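Local structure of HpcE (Thermus thermophilus, 1WZO) at residues Ala113-Ala116 against Leu117-Val120; Asp133-Asn137 against Thr138-Pro142. The protein probably catalyses an isomerisation in homoprotocatechuate breakdown, as a 2-hydroxyhepta-2,4-diene-1,7-dioate isomerase of the fumarylacetoacetate hydrolase family. All blocks are in the same frame, centred on the assembly; numbering follows the deposited sequence.

Interaction 1 (Ala113-Ala116 against Leu117-Val120); sequences AKDA and LDYV
A short run of 3-10 turns in the fumarylacetoacetate hydrolase-type domain, within the connection from strand 94-104 to its antiparallel partner 120-131, joins Ala113-Ala116 to Leu117-Val120. Tyr119 N donates to Ala116 O at 2.8 Å, nearly straight (164°). Asp118 N reaches Asp115 O at 3.1 Å with a more bent approach (143°). Both donors stand above the carbonyl plane. One turn earlier, water 1 bridges Ala113 O (2.8 Å) and Leu117 N in place of a direct i to i+4 bond, donating to the first and accepting from the second, while Ala113 O also takes Ala116 N.

Tyr119 carries the side-chain part. With CG beside its own backbone N and anti to the carbonyl carbon (chi1 -68°), the ring is laid back along the turn, and its edge, not its face, meets two carbonyl oxygens. CD1 comes to 3.3 Å from Asp115 O, while Ala116 O lies a little farther off near the ring plane. Arg106 makes a cation-pi contact with the ring, and Met108 and Val111 pack on the same side chain. With the ring gone, as in an alanine here, Arg106 would probably lose its aromatic partner, and a gap would be likely to open beside Met108 and Val111. Ala116 and Leu117 instead pack on helix 192-200, Ala116 on Ala193 and Leu196, Leu117 on Val192.

Toward solvent, Asp115 and Asp118 bring like charges near each other, which Lys114 is likely to ease: its NZ forms a salt bridge with Asp115 OD2 at 2.8 Å, on the syn side of the carboxylate. Water 2 lies 3.1 Å from Asp118 OD2 and 2.9 Å from Lys114 O.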
loop_
_atom_site.group_PDB
_atom_site.type_symbol
_atom_site.label_atom_id
_atom_site.label_comp_id
_atom_site.label_asym_id
_atom_site.label_seq_id
_atom_site.Cartn_x
_atom_site.Cartn_y
_atom_site.Cartn_z
ATOM N N ALA B 113 29.586 -4.114 6.642
ATOM C CA ALA B 113 29.236 -5.160 7.598
ATOM C C ALA B 113 29.270 -4.689 9.058
ATOM O O ALA B 113 28.377 -5.014 9.846
ATOM C CB ALA B 113 30.170 -6.359 7.413
ATOM N N LYS B 114 30.296 -3.923 9.417
ATOM C CA LYS B 114 30.435 -3.435 10.788
ATOM C C LYS B 114 29.252 -2.587 11.254
ATOM O O LYS B 114 28.998 -2.488 12.452
ATOM C CB LYS B 114 31.731 -2.628 10.942
ATOM C CG LYS B 114 31.728 -1.287 10.226
ATOM C CD LYS B 114 33.031 -0.526 10.461
ATOM C CE LYS B 114 33.118 0.724 9.587
ATOM N NZ LYS B 114 32.014 1.693 9.842
ATOM N N ASP B 115 28.530 -1.983 10.311
ATOM C CA ASP B 115 27.380 -1.138 10.642
ATOM C C ASP B 115 26.033 -1.779 10.314
ATOM O O ASP B 115 24.987 -1.225 10.655
ATOM C CB ASP B 115 27.435 0.185 9.877
ATOM C CG ASP B 115 28.726 0.945 10.095
ATOM O OD1 ASP B 115 29.097 1.165 11.265
ATOM O OD2 ASP B 115 29.358 1.333 9.089
ATOM N N ALA B 116 26.060 -2.935 9.658
ATOM C CA ALA B 116 24.835 -3.605 9.232
ATOM C C ALA B 116 23.770 -3.874 10.287
ATOM O O ALA B 116 22.605 -3.537 10.084
ATOM C CB ALA B 116 25.176 -4.901 8.507
ATOM N N LEU B 117 24.149 -4.487 11.403
ATOM C CA LEU B 117 23.162 -4.795 12.426
ATOM C C LEU B 117 22.450 -3.561 12.969
ATOM O O LEU B 117 21.391 -3.681 13.576
ATOM C CB LEU B 117 23.795 -5.611 13.565
ATOM C CG LEU B 117 24.303 -7.002 13.158
ATOM C CD1 LEU B 117 24.726 -7.790 14.396
ATOM C CD2 LEU B 117 23.210 -7.757 12.414
ATOM N N ASP B 118 23.016 -2.378 12.737
ATOM C CA ASP B 118 22.389 -1.137 13.187
ATOM C C ASP B 118 21.157 -0.800 12.347
ATOM O O ASP B 118 20.366 0.068 12.721
ATOM C CB ASP B 118 23.364 0.041 13.105
ATOM C CG ASP B 118 24.500 -0.072 14.092
ATOM O OD1 ASP B 118 24.241 -0.467 15.250
ATOM O OD2 ASP B 118 25.648 0.248 13.713
ATOM N N TYR B 119 21.003 -1.474 11.209
ATOM C CA TYR B 119 19.858 -1.224 10.336
ATOM C C TYR B 119 18.757 -2.257 10.511
ATOM O O TYR B 119 17.728 -2.188 9.844
ATOM C CB TYR B 119 20.295 -1.203 8.866
ATOM C CG TYR B 119 21.174 -0.032 8.511
ATOM C CD1 TYR B 119 22.508 0.016 8.916
ATOM C CD2 TYR B 119 20.666 1.041 7.782
ATOM C CE1 TYR B 119 23.312 1.106 8.605
ATOM C CE2 TYR B 119 21.458 2.132 7.464
ATOM C CZ TYR B 119 22.780 2.160 7.879
ATOM O OH TYR B 119 23.561 3.250 7.573
ATOM N N VAL B 120 18.980 -3.209 11.409
ATOM C CA VAL B 120 18.021 -4.269 11.672
ATOM C C VAL B 120 16.938 -3.852 12.666
ATOM O O VAL B 120 17.230 -3.316 13.735
ATOM C CB VAL B 120 18.742 -5.526 12.211
ATOM C CG1 VAL B 120 17.732 -6.584 12.622
ATOM C CG2 VAL B 120 19.689 -6.067 11.152
HETATM O O HOH W 1 26.993 -5.104 12.247
HETATM O O HOH W 2 28.622 -0.248 14.231
#

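Interaction 2 (Asp133-Asn137 against Thr138-Pro142); sequences DYVTN and TFRPP
Thr136 OG1 accepts a weak hydrogen bond from Thr138 N (3.4 Å, 163°), two residues on, forming an ST turn in the loop that leads from strand 120-131 to helix 143-146 of the fumarylacetoacetate hydrolase-type domain. The hydroxyl sits between its own backbone N and carbonyl carbon (chi1 62°), which aims it forward along the chain; the side chains of Thr136 and Thr138 then lie side by side, pointing the same way.

Beyond the turn the chain doubles back, and Arg140 crosses over the first half of the loop. Its CB rests 3.2 Å from Thr136 O, and the extended side chain carries CG and CD past the same oxygen. At its end the guanidinium is touched in two ways. Val135 CG1 lies over one face, offset toward the rim, with NE at 3.7 Å, and the two side chains cross at about a right angle. Asn137 OD1 meets the guanidinium at its edge, taking a weak hydrogen bond from NH1 at 3.5 Å; amide and guanidinium are nearly coplanar, 18° apart. A methyl over the face and an oxygen at the edge together probably limit how the guanidinium turns.

A cis peptide bond precedes Pro141, and Pro142 stands at the N-cap position of helix 143-146. Across the base of the loop the ring of Pro142 fits against the backbone of the opposite arm, CD 3.8 Å from Val135 CA. Arg140 O accepts a hydrogen bond from NH1 of Arg140 of the second subunit, and Thr138 and Phe139 pack on Ala69 and Leu70 of that subunit, so the loop is part of the subunit interface. The neighbouring ring atom to CD, Pro142 CG, lies 3.6 Å from Tyr134 O.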
loop_
_atom_site.group_PDB
_atom_site.type_symbol
_atom_site.label_atom_id
_atom_site.label_comp_id
_atom_site.label_asym_id
_atom_site.label_seq_id
_atom_site.Cartn_x
_atom_site.Cartn_y
_atom_site.Cartn_z
ATOM N N ASP B 133 11.548 -32.408 -5.194
ATOM C CA ASP B 133 11.139 -33.068 -6.432
ATOM C C ASP B 133 11.360 -32.121 -7.603
ATOM O O ASP B 133 11.696 -32.545 -8.709
ATOM C CB ASP B 133 9.646 -33.414 -6.414
ATOM C CG ASP B 133 9.271 -34.377 -5.312
ATOM O OD1 ASP B 133 9.492 -34.051 -4.127
ATOM O OD2 ASP B 133 8.742 -35.461 -5.638
ATOM N N TYR B 134 11.171 -30.830 -7.348
ATOM C CA TYR B 134 11.284 -29.833 -8.401
ATOM C C TYR B 134 12.607 -29.092 -8.493
ATOM O O TYR B 134 12.700 -28.092 -9.196
ATOM C CB TYR B 134 10.132 -28.830 -8.264
ATOM C CG TYR B 134 8.790 -29.488 -7.990
ATOM C CD1 TYR B 134 8.372 -30.603 -8.721
ATOM C CD2 TYR B 134 7.946 -29.003 -6.992
ATOM C CE1 TYR B 134 7.144 -31.220 -8.456
ATOM C CE2 TYR B 134 6.723 -29.608 -6.724
ATOM C CZ TYR B 134 6.330 -30.715 -7.456
ATOM O OH TYR B 134 5.130 -31.321 -7.171
ATOM N N VAL B 135 13.632 -29.584 -7.807
ATOM C CA VAL B 135 14.936 -28.938 -7.843
ATOM C C VAL B 135 15.864 -29.514 -8.919
ATOM O O VAL B 135 15.896 -30.727 -9.150
ATOM C CB VAL B 135 15.649 -29.034 -6.467
ATOM C CG1 VAL B 135 17.053 -28.450 -6.561
ATOM C CG2 VAL B 135 14.844 -28.288 -5.408
ATOM N N THR B 136 16.599 -28.619 -9.577
ATOM C CA THR B 136 17.577 -28.959 -10.616
ATOM C C THR B 136 18.690 -27.921 -10.476
ATOM O O THR B 136 18.688 -27.141 -9.522
ATOM C CB THR B 136 16.990 -28.850 -12.042
ATOM O OG1 THR B 136 16.580 -27.498 -12.288
ATOM C CG2 THR B 136 15.801 -29.783 -12.211
ATOM N N ASN B 137 19.630 -27.890 -11.417
ATOM C CA ASN B 137 20.718 -26.921 -11.326
ATOM C C ASN B 137 20.492 -25.634 -12.114
ATOM O O ASN B 137 21.442 -24.904 -12.407
ATOM C CB ASN B 137 22.047 -27.560 -11.739
ATOM C CG ASN B 137 22.507 -28.624 -10.758
ATOM O OD1 ASN B 137 22.308 -28.495 -9.548
ATOM N ND2 ASN B 137 23.137 -29.673 -11.272
ATOM N N THR B 138 19.235 -25.356 -12.451
ATOM C CA THR B 138 18.888 -24.136 -13.178
ATOM C C THR B 138 18.303 -23.171 -12.151
ATOM O O THR B 138 17.232 -23.425 -11.600
ATOM C CB THR B 138 17.828 -24.402 -14.270
ATOM O OG1 THR B 138 18.283 -25.447 -15.140
ATOM C CG2 THR B 138 17.585 -23.142 -15.095
ATOM N N PHE B 139 19.004 -22.069 -11.896
ATOM C CA PHE B 139 18.561 -21.088 -10.906
ATOM C C PHE B 139 18.135 -21.826 -9.643
ATOM O O PHE B 139 17.036 -21.627 -9.128
ATOM C CB PHE B 139 17.389 -20.249 -11.433
ATOM C CG PHE B 139 17.691 -19.517 -12.713
ATOM C CD1 PHE B 139 18.989 -19.097 -13.005
ATOM C CD2 PHE B 139 16.669 -19.219 -13.614
ATOM C CE1 PHE B 139 19.269 -18.391 -14.173
ATOM C CE2 PHE B 139 16.931 -18.512 -14.789
ATOM C CZ PHE B 139 18.235 -18.096 -15.070
ATOM N N ARG B 140 19.026 -22.682 -9.156
ATOM C CA ARG B 140 18.775 -23.476 -7.960
ATOM C C ARG B 140 18.864 -22.646 -6.681
ATOM O O ARG B 140 19.795 -21.856 -6.508
ATOM C CB ARG B 140 19.776 -24.632 -7.888
ATOM C CG ARG B 140 19.689 -25.443 -6.611
ATOM C CD ARG B 140 20.500 -26.719 -6.722
ATOM N NE ARG B 140 20.448 -27.495 -5.486
ATOM C CZ ARG B 140 20.687 -28.800 -5.416
ATOM N NH1 ARG B 140 20.991 -29.480 -6.515
ATOM N NH2 ARG B 140 20.621 -29.425 -4.246
ATOM N N PRO B 141 17.871 -22.786 -5.785
ATOM C CA PRO B 141 16.706 -23.669 -5.946
ATOM C C PRO B 141 15.641 -22.986 -6.807
ATOM O O PRO B 141 15.399 -21.789 -6.669
ATOM C CB PRO B 141 16.243 -23.888 -4.508
ATOM C CG PRO B 141 16.559 -22.570 -3.864
ATOM C CD PRO B 141 17.942 -22.259 -4.408
ATOM N N PRO B 142 15.001 -23.738 -7.715
ATOM C CA PRO B 142 13.973 -23.146 -8.578
ATOM C C PRO B 142 12.804 -22.510 -7.823
ATOM O O PRO B 142 12.469 -22.904 -6.703
ATOM C CB PRO B 142 13.525 -24.329 -9.443
ATOM C CG PRO B 142 14.765 -25.168 -9.529
ATOM C CD PRO B 142 15.266 -25.134 -8.101
#

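Both contacts lie at the surface of the same family domain, about 32 Å apart between centres, and strand 120-131 connects them: interaction 1 leads into it, interaction 2 follows it. Neither touches the other. Residues 113-120 are held chiefly by repetitive backbone bonds of 3-10 type, with two bridging waters, a Lys114-Asp115 salt bridge, and helix 192-200 behind the one buried residue, Ala116. Residues 133-142 have no regular structure; weak side-chain bonds, a guanidinium laid against a valine, and a proline ring hold that loop. Their surroundings differ too: interaction 1 stays within its own chain, whereas interaction 2 meets the second subunit.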